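Local coordinates for protein mandelate racemase/muconate lactonizing enzyme (Polaromonas sp., PDB 2OG9) that probably acts on hydroxy-acid or related carboxylate substrates as a mandelate racemase-like member of the enolase superfamily, at residues A[16-21]-A[82-87]; A[51-54]-A[60-63]; A[172-175]-A[180-183]. All coordinates share one frame; numbering follows the deposited sequence.

Interaction 1. Residues A[16-21]-A[82-87]; sequences TWVRIS and EIAPAL
Val18, on strand 15-26, packs against Ala84 and Leu87 of segment 82-87, toward the C-terminal end of helix 73-83, within the capping domain of an enolase-superfamily fold. The contact is small, buried and apolar. The two segments come closest at Val18 and Ala84, whose CA atoms are 6.9 Å apart, and no hydrogen bond joins them.

The apolar packing uses both branches of the valine. Val18 CG1, anti to the backbone N (chi1 179°), meets the methyl of Ala84, lying 4.4 Å from Ala84 CB. Its second methyl turns to the base of Leu87. A beta-branched residue suits this place because it offers two methyls close to the strand, and alanine lets the chain around residue 84 come near the sheet. Beyond its CB, the Leu87 side chain packs on Leu98 and Leu102 of helix 95-104 and on Phe122 of helix 114-133. Phe122 also touches Val18 and Ile20, so the contact is one corner of a shared hydrophobic core.

The polar interactions stay within each partner or face other neighbours. Short turns hold residues 83-87: Ala86 N bonds to Ile83 O at 2.9 Å, and Leu87 N bonds to Ala84 O. The CB of Arg19 points away from segment 82-87, and its guanidinium forms a salt bridge with Glu378, while Trp17 packs on Glu53 and Glu55. Thr16 and Trp17 both pair with Glu55 in a classic beta bulge. Across the contact itself, the closest approach is between carbons, Val18 CG2 lying 4.3 Å from Leu87 CB.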
ATOM      1  N   THR A  16     -18.465  33.134  35.108  1.00 23.87           N
ATOM      2  CA  THR A  16     -19.581  33.356  36.016  1.00 25.28           C
ATOM      3  C   THR A  16     -20.910  33.638  35.331  1.00 24.62           C
ATOM      4  O   THR A  16     -21.966  33.478  35.937  1.00 25.35           O
ATOM      5  CB  THR A  16     -19.268  34.524  36.978  1.00 26.07           C
ATOM      6  OG1 THR A  16     -18.947  35.696  36.220  1.00 24.98           O
ATOM      7  CG2 THR A  16     -18.084  34.176  37.871  1.00 25.84           C
ATOM      8  N   TRP A  17     -20.867  34.034  34.063  1.00 22.90           N
ATOM      9  CA  TRP A  17     -22.089  34.366  33.340  1.00 23.80           C
ATOM     10  C   TRP A  17     -21.976  33.988  31.873  1.00 21.72           C
ATOM     11  O   TRP A  17     -20.912  34.111  31.274  1.00 21.22           O
ATOM     12  CB  TRP A  17     -22.345  35.876  33.452  1.00 23.46           C
ATOM     13  CG  TRP A  17     -23.593  36.372  32.773  1.00 26.16           C
ATOM     14  CD1 TRP A  17     -24.878  36.266  33.231  1.00 25.41           C
ATOM     15  CD2 TRP A  17     -23.668  37.106  31.541  1.00 25.57           C
ATOM     16  NE1 TRP A  17     -25.743  36.894  32.366  1.00 24.79           N
ATOM     17  CE2 TRP A  17     -25.028  37.419  31.321  1.00 26.05           C
ATOM     18  CE3 TRP A  17     -22.717  37.530  30.602  1.00 26.92           C
ATOM     19  CZ2 TRP A  17     -25.461  38.140  30.202  1.00 27.28           C
ATOM     20  CZ3 TRP A  17     -23.146  38.247  29.488  1.00 27.02           C
ATOM     21  CH2 TRP A  17     -24.508  38.544  29.299  1.00 27.31           C
ATOM     22  N   VAL A  18     -23.080  33.525  31.302  1.00 21.84           N
ATOM     23  CA  VAL A  18     -23.113  33.146  29.894  1.00 20.55           C
ATOM     24  C   VAL A  18     -24.473  33.509  29.323  1.00 21.36           C
ATOM     25  O   VAL A  18     -25.499  33.247  29.946  1.00 20.50           O
ATOM     26  CB  VAL A  18     -22.900  31.623  29.698  1.00 20.69           C
ATOM     27  CG1 VAL A  18     -22.962  31.280  28.223  1.00 23.80           C
ATOM     28  CG2 VAL A  18     -21.565  31.193  30.280  1.00 21.18           C
ATOM     29  N   ARG A  19     -24.480  34.127  28.146  1.00 20.23           N
ATOM     30  CA  ARG A  19     -25.730  34.489  27.490  1.00 22.43           C
ATOM     31  C   ARG A  19     -25.720  34.050  26.033  1.00 21.52           C
ATOM     32  O   ARG A  19     -24.767  34.313  25.303  1.00 21.57           O
ATOM     33  CB  ARG A  19     -25.978  36.003  27.554  1.00 23.96           C
ATOM     34  CG  ARG A  19     -27.209  36.438  26.757  1.00 26.70           C
ATOM     35  CD  ARG A  19     -27.655  37.864  27.086  1.00 32.47           C
ATOM     36  NE  ARG A  19     -28.828  38.245  26.302  1.00 36.34           N
ATOM     37  CZ  ARG A  19     -28.791  38.587  25.018  1.00 39.14           C
ATOM     38  NH1 ARG A  19     -27.634  38.607  24.371  1.00 40.77           N
ATOM     39  NH2 ARG A  19     -29.911  38.895  24.372  1.00 39.68           N
ATOM     40  N   ILE A  20     -26.778  33.369  25.616  1.00 22.83           N
ATOM     41  CA  ILE A  20     -26.885  32.924  24.235  1.00 23.51           C
ATOM     42  C   ILE A  20     -28.089  33.580  23.590  1.00 24.12           C
ATOM     43  O   ILE A  20     -29.132  33.748  24.221  1.00 24.68           O
ATOM     44  CB  ILE A  20     -27.036  31.404  24.128  1.00 25.12           C
ATOM     45  CG1 ILE A  20     -28.160  30.931  25.049  1.00 26.47           C
ATOM     46  CG2 ILE A  20     -25.705  30.735  24.436  1.00 26.31           C
ATOM     47  CD1 ILE A  20     -28.506  29.482  24.876  1.00 31.08           C
ATOM     48  N   SER A  21     -27.932  33.948  22.327  1.00 22.99           N
ATOM     49  CA  SER A  21     -28.989  34.611  21.581  1.00 24.55           C
ATOM     50  C   SER A  21     -29.100  33.998  20.198  1.00 22.66           C
ATOM     51  O   SER A  21     -28.087  33.723  19.562  1.00 23.61           O
ATOM     52  CB  SER A  21     -28.664  36.103  21.415  1.00 23.34           C
ATOM     53  OG  SER A  21     -28.223  36.691  22.622  1.00 29.41           O
ATOM     54  N   GLU A  82     -29.009  24.191  26.696  1.00 21.42           N
ATOM     55  CA  GLU A  82     -28.924  23.039  27.582  1.00 21.99           C
ATOM     56  C   GLU A  82     -27.534  22.786  28.156  1.00 21.47           C
ATOM     57  O   GLU A  82     -27.412  22.356  29.298  1.00 20.63           O
ATOM     58  CB  GLU A  82     -29.423  21.786  26.860  1.00 23.29           C
ATOM     59  CG  GLU A  82     -29.390  20.532  27.715  1.00 22.29           C
ATOM     60  CD  GLU A  82     -30.005  19.337  27.013  1.00 22.97           C
ATOM     61  OE1 GLU A  82     -29.852  19.230  25.780  1.00 20.73           O
ATOM     62  OE2 GLU A  82     -30.631  18.495  27.694  1.00 22.86           O
ATOM     63  N   ILE A  83     -26.484  23.062  27.387  1.00 20.98           N
ATOM     64  CA  ILE A  83     -25.133  22.812  27.888  1.00 21.30           C
ATOM     65  C   ILE A  83     -24.434  24.023  28.504  1.00 21.45           C
ATOM     66  O   ILE A  83     -23.433  23.869  29.200  1.00 22.51           O
ATOM     67  CB  ILE A  83     -24.222  22.207  26.781  1.00 22.15           C
ATOM     68  CG1 ILE A  83     -23.946  23.233  25.680  1.00 24.15           C
ATOM     69  CG2 ILE A  83     -24.899  20.976  26.176  1.00 21.37           C
ATOM     70  CD1 ILE A  83     -23.035  22.697  24.571  1.00 22.21           C
ATOM     71  N   ALA A  84     -24.966  25.219  28.271  1.00 20.43           N
ATOM     72  CA  ALA A  84     -24.361  26.436  28.809  1.00 22.11           C
ATOM     73  C   ALA A  84     -23.957  26.351  30.284  1.00 21.85           C
ATOM     74  O   ALA A  84     -22.857  26.764  30.647  1.00 21.10           O
ATOM     75  CB  ALA A  84     -25.296  27.624  28.593  1.00 23.84           C
ATOM     76  N   PRO A  85     -24.834  25.814  31.153  1.00 22.79           N
ATOM     77  CA  PRO A  85     -24.496  25.712  32.580  1.00 24.46           C
ATOM     78  C   PRO A  85     -23.172  25.008  32.869  1.00 24.97           C
ATOM     79  O   PRO A  85     -22.546  25.250  33.901  1.00 24.52           O
ATOM     80  CB  PRO A  85     -25.687  24.952  33.167  1.00 22.78           C
ATOM     81  CG  PRO A  85     -26.828  25.388  32.284  1.00 24.06           C
ATOM     82  CD  PRO A  85     -26.203  25.324  30.904  1.00 21.29           C
ATOM     83  N   ALA A  86     -22.743  24.133  31.963  1.00 25.52           N
ATOM     84  CA  ALA A  86     -21.493  23.402  32.161  1.00 24.05           C
ATOM     85  C   ALA A  86     -20.266  24.308  32.142  1.00 24.83           C
ATOM     86  O   ALA A  86     -19.180  23.898  32.548  1.00 23.72           O
ATOM     87  CB  ALA A  86     -21.350  22.308  31.097  1.00 25.85           C
ATOM     88  N   LEU A  87     -20.434  25.539  31.666  1.00 23.18           N
ATOM     89  CA  LEU A  87     -19.316  26.476  31.601  1.00 22.06           C
ATOM     90  C   LEU A  87     -19.115  27.264  32.892  1.00 21.75           C
ATOM     91  O   LEU A  87     -18.012  27.716  33.178  1.00 19.36           O
ATOM     92  CB  LEU A  87     -19.513  27.465  30.442  1.00 22.80           C
ATOM     93  CG  LEU A  87     -19.278  26.970  29.014  1.00 21.70           C
ATOM     94  CD1 LEU A  87     -19.653  28.068  28.019  1.00 23.51           C
ATOM     95  CD2 LEU A  87     -17.807  26.578  28.844  1.00 23.81           C
TER

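Interaction 2. Residues A[51-54]-A[60-63]; sequences FAEI and HQGL
Leu63 lies across from Glu53 in the antiparallel hairpin formed by strands 46-56 and 61-69, and its side chain leans back over the partner strand. From CB the chain runs to CG, which stands anti to the backbone N (chi1 173°); this swing carries one branch toward residues 51-53. At the tip, Leu63 CD1 does the touching: it sits 3.6 Å from Ala52 O and 3.9 Å from Glu53 CG, and it approaches Phe51 CD1 obliquely at 4.1 Å. Leucine suits the spot because its methyl can cover both the phenyl ring and the aliphatic part of the glutamate, which lies alongside it pointing the same way. The glutamate's polar end belongs to Arg19, which forms a salt bridge with OE1.

Beside this non-hydrogen-bonded pair, Ile54 and Gly62 form the hydrogen-bonded one. Ile54 N reaches Gly62 O at 3.0 Å in a nearly straight bond (166°), and Gly62 N returns to Ile54 O at 2.8 Å, in the carbonyl plane. That same Ile54 O also receives a CA-H contact from Gln61 CA at 3.2 Å.

On the face opposite Leu63 and Glu53, Ile54 and Ala52 pack on helix 114-133, touching Ala125 and Ala121. Strand 15-26 lies along the other edge of strand 46-56, while strand 61-69 is the outermost strand of the sheet within the chain.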
ATOM      1  N   PHE A  51     -25.383  33.713  18.907  1.00 20.42           N
ATOM      2  CA  PHE A  51     -24.375  34.491  19.610  1.00 18.97           C
ATOM      3  C   PHE A  51     -24.180  33.953  21.023  1.00 18.79           C
ATOM      4  O   PHE A  51     -25.143  33.579  21.694  1.00 18.26           O
ATOM      5  CB  PHE A  51     -24.793  35.964  19.701  1.00 20.09           C
ATOM      6  CG  PHE A  51     -24.639  36.725  18.416  1.00 18.45           C
ATOM      7  CD1 PHE A  51     -23.374  36.991  17.897  1.00 18.25           C
ATOM      8  CD2 PHE A  51     -25.761  37.177  17.723  1.00 18.92           C
ATOM      9  CE1 PHE A  51     -23.228  37.700  16.700  1.00 18.81           C
ATOM     10  CE2 PHE A  51     -25.624  37.885  16.526  1.00 17.92           C
ATOM     11  CZ  PHE A  51     -24.355  38.145  16.016  1.00 16.20           C
ATOM     12  N   ALA A  52     -22.928  33.903  21.457  1.00 18.43           N
ATOM     13  CA  ALA A  52     -22.600  33.457  22.802  1.00 17.54           C
ATOM     14  C   ALA A  52     -21.754  34.546  23.436  1.00 18.40           C
ATOM     15  O   ALA A  52     -20.788  35.033  22.830  1.00 17.35           O
ATOM     16  CB  ALA A  52     -21.821  32.147  22.764  1.00 17.26           C
ATOM     17  N   GLU A  53     -22.140  34.944  24.643  1.00 17.73           N
ATOM     18  CA  GLU A  53     -21.419  35.961  25.398  1.00 19.47           C
ATOM     19  C   GLU A  53     -20.969  35.293  26.686  1.00 19.57           C
ATOM     20  O   GLU A  53     -21.753  34.606  27.349  1.00 18.90           O
ATOM     21  CB  GLU A  53     -22.332  37.146  25.715  1.00 22.10           C
ATOM     22  CG  GLU A  53     -22.732  37.965  24.496  1.00 23.68           C
ATOM     23  CD  GLU A  53     -23.872  38.925  24.795  1.00 27.68           C
ATOM     24  OE1 GLU A  53     -25.043  38.569  24.539  1.00 25.62           O
ATOM     25  OE2 GLU A  53     -23.596  40.032  25.301  1.00 29.22           O
ATOM     26  N   ILE A  54     -19.702  35.482  27.026  1.00 19.39           N
ATOM     27  CA  ILE A  54     -19.132  34.889  28.227  1.00 20.10           C
ATOM     28  C   ILE A  54     -18.414  35.962  29.039  1.00 22.25           C
ATOM     29  O   ILE A  54     -17.675  36.786  28.487  1.00 23.07           O
ATOM     30  CB  ILE A  54     -18.119  33.765  27.860  1.00 19.94           C
ATOM     31  CG1 ILE A  54     -18.838  32.634  27.113  1.00 18.21           C
ATOM     32  CG2 ILE A  54     -17.460  33.215  29.115  1.00 20.41           C
ATOM     33  CD1 ILE A  54     -17.900  31.522  26.641  1.00 19.68           C
ATOM     34  N   HIS A  60     -13.476  39.777  32.653  1.00 30.16           N
ATOM     35  CA  HIS A  60     -13.133  39.560  31.250  1.00 28.33           C
ATOM     36  C   HIS A  60     -14.383  39.158  30.473  1.00 28.11           C
ATOM     37  O   HIS A  60     -15.311  38.577  31.038  1.00 25.22           O
ATOM     38  CB  HIS A  60     -12.053  38.484  31.134  1.00 27.84           C
ATOM     39  CG  HIS A  60     -10.722  38.918  31.664  1.00 28.42           C
ATOM     40  ND1 HIS A  60      -9.877  39.754  30.963  1.00 27.84           N
ATOM     41  CD2 HIS A  60     -10.104  38.664  32.843  1.00 27.38           C
ATOM     42  CE1 HIS A  60      -8.798  39.994  31.685  1.00 28.26           C
ATOM     43  NE2 HIS A  60      -8.910  39.344  32.830  1.00 28.49           N
ATOM     44  N   GLN A  61     -14.414  39.480  29.184  1.00 26.67           N
ATOM     45  CA  GLN A  61     -15.577  39.160  28.370  1.00 27.14           C
ATOM     46  C   GLN A  61     -15.202  38.670  26.980  1.00 25.29           C
ATOM     47  O   GLN A  61     -14.158  39.037  26.436  1.00 24.52           O
ATOM     48  CB  GLN A  61     -16.494  40.387  28.256  1.00 31.10           C
ATOM     49  CG  GLN A  61     -17.671  40.196  27.306  1.00 39.63           C
ATOM     50  CD  GLN A  61     -18.639  41.367  27.303  1.00 45.27           C
ATOM     51  OE1 GLN A  61     -18.236  42.526  27.146  1.00 48.39           O
ATOM     52  NE2 GLN A  61     -19.931  41.070  27.464  1.00 46.90           N
ATOM     53  N   GLY A  62     -16.060  37.828  26.419  1.00 22.77           N
ATOM     54  CA  GLY A  62     -15.827  37.299  25.090  1.00 21.45           C
ATOM     55  C   GLY A  62     -17.125  37.156  24.316  1.00 21.34           C
ATOM     56  O   GLY A  62     -18.192  36.955  24.902  1.00 19.91           O
ATOM     57  N   LEU A  63     -17.029  37.265  22.994  1.00 19.52           N
ATOM     58  CA  LEU A  63     -18.179  37.146  22.116  1.00 18.78           C
ATOM     59  C   LEU A  63     -17.823  36.188  20.988  1.00 17.60           C
ATOM     60  O   LEU A  63     -16.740  36.279  20.409  1.00 17.25           O
ATOM     61  CB  LEU A  63     -18.546  38.509  21.521  1.00 18.67           C
ATOM     62  CG  LEU A  63     -19.641  38.545  20.443  1.00 21.22           C
ATOM     63  CD1 LEU A  63     -20.970  38.083  21.017  1.00 20.12           C
ATOM     64  CD2 LEU A  63     -19.773  39.974  19.901  1.00 21.59           C
TER

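Interaction 3. Residues A[172-175]-A[180-183]; sequences ASIE and GIKL
In the TIM-barrel domain, the end of helix 163-175 turns back into strand 181-184, completing a beta-alpha-beta crossover from strand 148-152, and here Ile174 and Ile181 meet. The contact is made by the methyl end of the helix residue: Ile174 CD1 lies 4.1 Å from Ile181 CD1 and equally far from Ile181 CG1, the two side chains crossing at an angle. Each isoleucine places CG1 anti to its own carbonyl carbon (chi1 -62° for Ile174 and -58° for Ile181), which sends the longer branches toward one another. Ile174 is suited by its long apolar arm, which bridges the gap between helix and strand, while the beta branch of Ile181 suits a strand backbone.

Ser173 adds a looser contact, Ser173 CB to Ile181 CD1 at 4.3 Å. Its hydroxyl is held by bonds to Ser155, Asn153 and the carbonyl of Asn169, so this buried polar group is satisfied beside the apolar pair.

Next along the strand, Lys182 forms a salt bridge with Asp213; the strand carries a Lys-x-Lys sequence, as in mandelate racemase. Ile181 packs on Ala170 of helix 163-175 and on Leu204 of helix 190-204, and strand 210-213 runs parallel beside its strand.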
ATOM      1  N   ALA A 172     -16.561  46.940 -10.756  1.00 44.61           N
ATOM      2  CA  ALA A 172     -16.746  47.881  -9.653  1.00 44.57           C
ATOM      3  C   ALA A 172     -16.026  47.367  -8.410  1.00 44.64           C
ATOM      4  O   ALA A 172     -15.362  48.128  -7.703  1.00 44.12           O
ATOM      5  CB  ALA A 172     -18.232  48.057  -9.358  1.00 44.03           C
ATOM      6  N   SER A 173     -16.166  46.071  -8.143  1.00 43.52           N
ATOM      7  CA  SER A 173     -15.520  45.464  -6.987  1.00 42.52           C
ATOM      8  C   SER A 173     -14.010  45.586  -7.106  1.00 41.73           C
ATOM      9  O   SER A 173     -13.310  45.760  -6.112  1.00 42.32           O
ATOM     10  CB  SER A 173     -15.916  43.991  -6.871  1.00 42.29           C
ATOM     11  OG  SER A 173     -17.298  43.865  -6.576  1.00 43.32           O
ATOM     12  N   ILE A 174     -13.507  45.502  -8.330  1.00 41.32           N
ATOM     13  CA  ILE A 174     -12.076  45.607  -8.554  1.00 41.70           C
ATOM     14  C   ILE A 174     -11.588  47.026  -8.269  1.00 43.08           C
ATOM     15  O   ILE A 174     -10.520  47.215  -7.683  1.00 42.03           O
ATOM     16  CB  ILE A 174     -11.713  45.221 -10.002  1.00 41.36           C
ATOM     17  CG1 ILE A 174     -12.100  43.762 -10.260  1.00 40.92           C
ATOM     18  CG2 ILE A 174     -10.229  45.417 -10.241  1.00 41.66           C
ATOM     19  CD1 ILE A 174     -11.413  42.771  -9.336  1.00 41.64           C
ATOM     20  N   GLU A 175     -12.376  48.022  -8.670  1.00 44.62           N
ATOM     21  CA  GLU A 175     -11.993  49.412  -8.450  1.00 45.77           C
ATOM     22  C   GLU A 175     -12.047  49.779  -6.970  1.00 45.52           C
ATOM     23  O   GLU A 175     -11.394  50.729  -6.537  1.00 46.45           O
ATOM     24  CB  GLU A 175     -12.885  50.361  -9.267  1.00 48.05           C
ATOM     25  CG  GLU A 175     -14.324  50.485  -8.789  1.00 51.49           C
ATOM     26  CD  GLU A 175     -15.180  51.321  -9.733  1.00 54.48           C
ATOM     27  OE1 GLU A 175     -15.324  50.925 -10.910  1.00 55.23           O
ATOM     28  OE2 GLU A 175     -15.708  52.371  -9.300  1.00 54.74           O
ATOM     29  N   GLY A 180     -10.047  39.585  -6.399  1.00 25.80           N
ATOM     30  CA  GLY A 180     -10.444  38.498  -7.276  1.00 26.05           C
ATOM     31  C   GLY A 180     -11.950  38.368  -7.372  1.00 24.97           C
ATOM     32  O   GLY A 180     -12.678  38.919  -6.545  1.00 23.51           O
ATOM     33  N   ILE A 181     -12.412  37.623  -8.376  1.00 25.34           N
ATOM     34  CA  ILE A 181     -13.841  37.422  -8.608  1.00 25.04           C
ATOM     35  C   ILE A 181     -14.225  35.941  -8.669  1.00 25.02           C
ATOM     36  O   ILE A 181     -13.649  35.179  -9.441  1.00 24.20           O
ATOM     37  CB  ILE A 181     -14.272  38.068  -9.956  1.00 26.55           C
ATOM     38  CG1 ILE A 181     -13.953  39.566  -9.956  1.00 26.71           C
ATOM     39  CG2 ILE A 181     -15.745  37.818 -10.208  1.00 26.22           C
ATOM     40  CD1 ILE A 181     -14.717  40.369  -8.922  1.00 27.85           C
ATOM     41  N   LYS A 182     -15.194  35.527  -7.858  1.00 25.10           N
ATOM     42  CA  LYS A 182     -15.641  34.140  -7.904  1.00 28.75           C
ATOM     43  C   LYS A 182     -16.970  34.093  -8.647  1.00 29.86           C
ATOM     44  O   LYS A 182     -17.923  34.772  -8.269  1.00 28.85           O
ATOM     45  CB  LYS A 182     -15.812  33.555  -6.500  1.00 28.52           C
ATOM     46  CG  LYS A 182     -16.297  32.105  -6.525  1.00 31.50           C
ATOM     47  CD  LYS A 182     -15.933  31.352  -5.253  1.00 33.71           C
ATOM     48  CE  LYS A 182     -16.755  31.796  -4.060  1.00 35.96           C
ATOM     49  NZ  LYS A 182     -18.087  31.143  -4.009  1.00 37.32           N
ATOM     50  N   LEU A 183     -17.028  33.301  -9.712  1.00 30.76           N
ATOM     51  CA  LEU A 183     -18.248  33.187 -10.504  1.00 32.78           C
ATOM     52  C   LEU A 183     -18.993  31.893 -10.213  1.00 34.35           C
ATOM     53  O   LEU A 183     -18.393  30.820 -10.134  1.00 32.89           O
ATOM     54  CB  LEU A 183     -17.924  33.247 -11.999  1.00 33.43           C
ATOM     55  CG  LEU A 183     -17.205  34.492 -12.523  1.00 34.78           C
ATOM     56  CD1 LEU A 183     -16.859  34.294 -13.990  1.00 36.05           C
ATOM     57  CD2 LEU A 183     -18.085  35.720 -12.336  1.00 34.94           C
TER

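In the fold
Interactions 1 and 2 belong to the same four-stranded antiparallel sheet of the capping domain, with interaction 2 nested inside the chain loop that interaction 1 closes; their centres are about 10 Å apart. Interaction 1 is a buried, apolar contact between the sheet and residues 82-87, whereas interaction 2 is strand pairing, partly buried, and carried by backbone hydrogen bonds. The two meet on adjacent strands, where Ser21 O and Phe51 N make a probable hydrogen bond. Interaction 3 lies in the barrel, on the opposite side of the chain's centre, about 35 Å from interaction 2 between centres. Like interaction 1 it is a buried apolar contact with no hydrogen bond across it, but between consecutive elements.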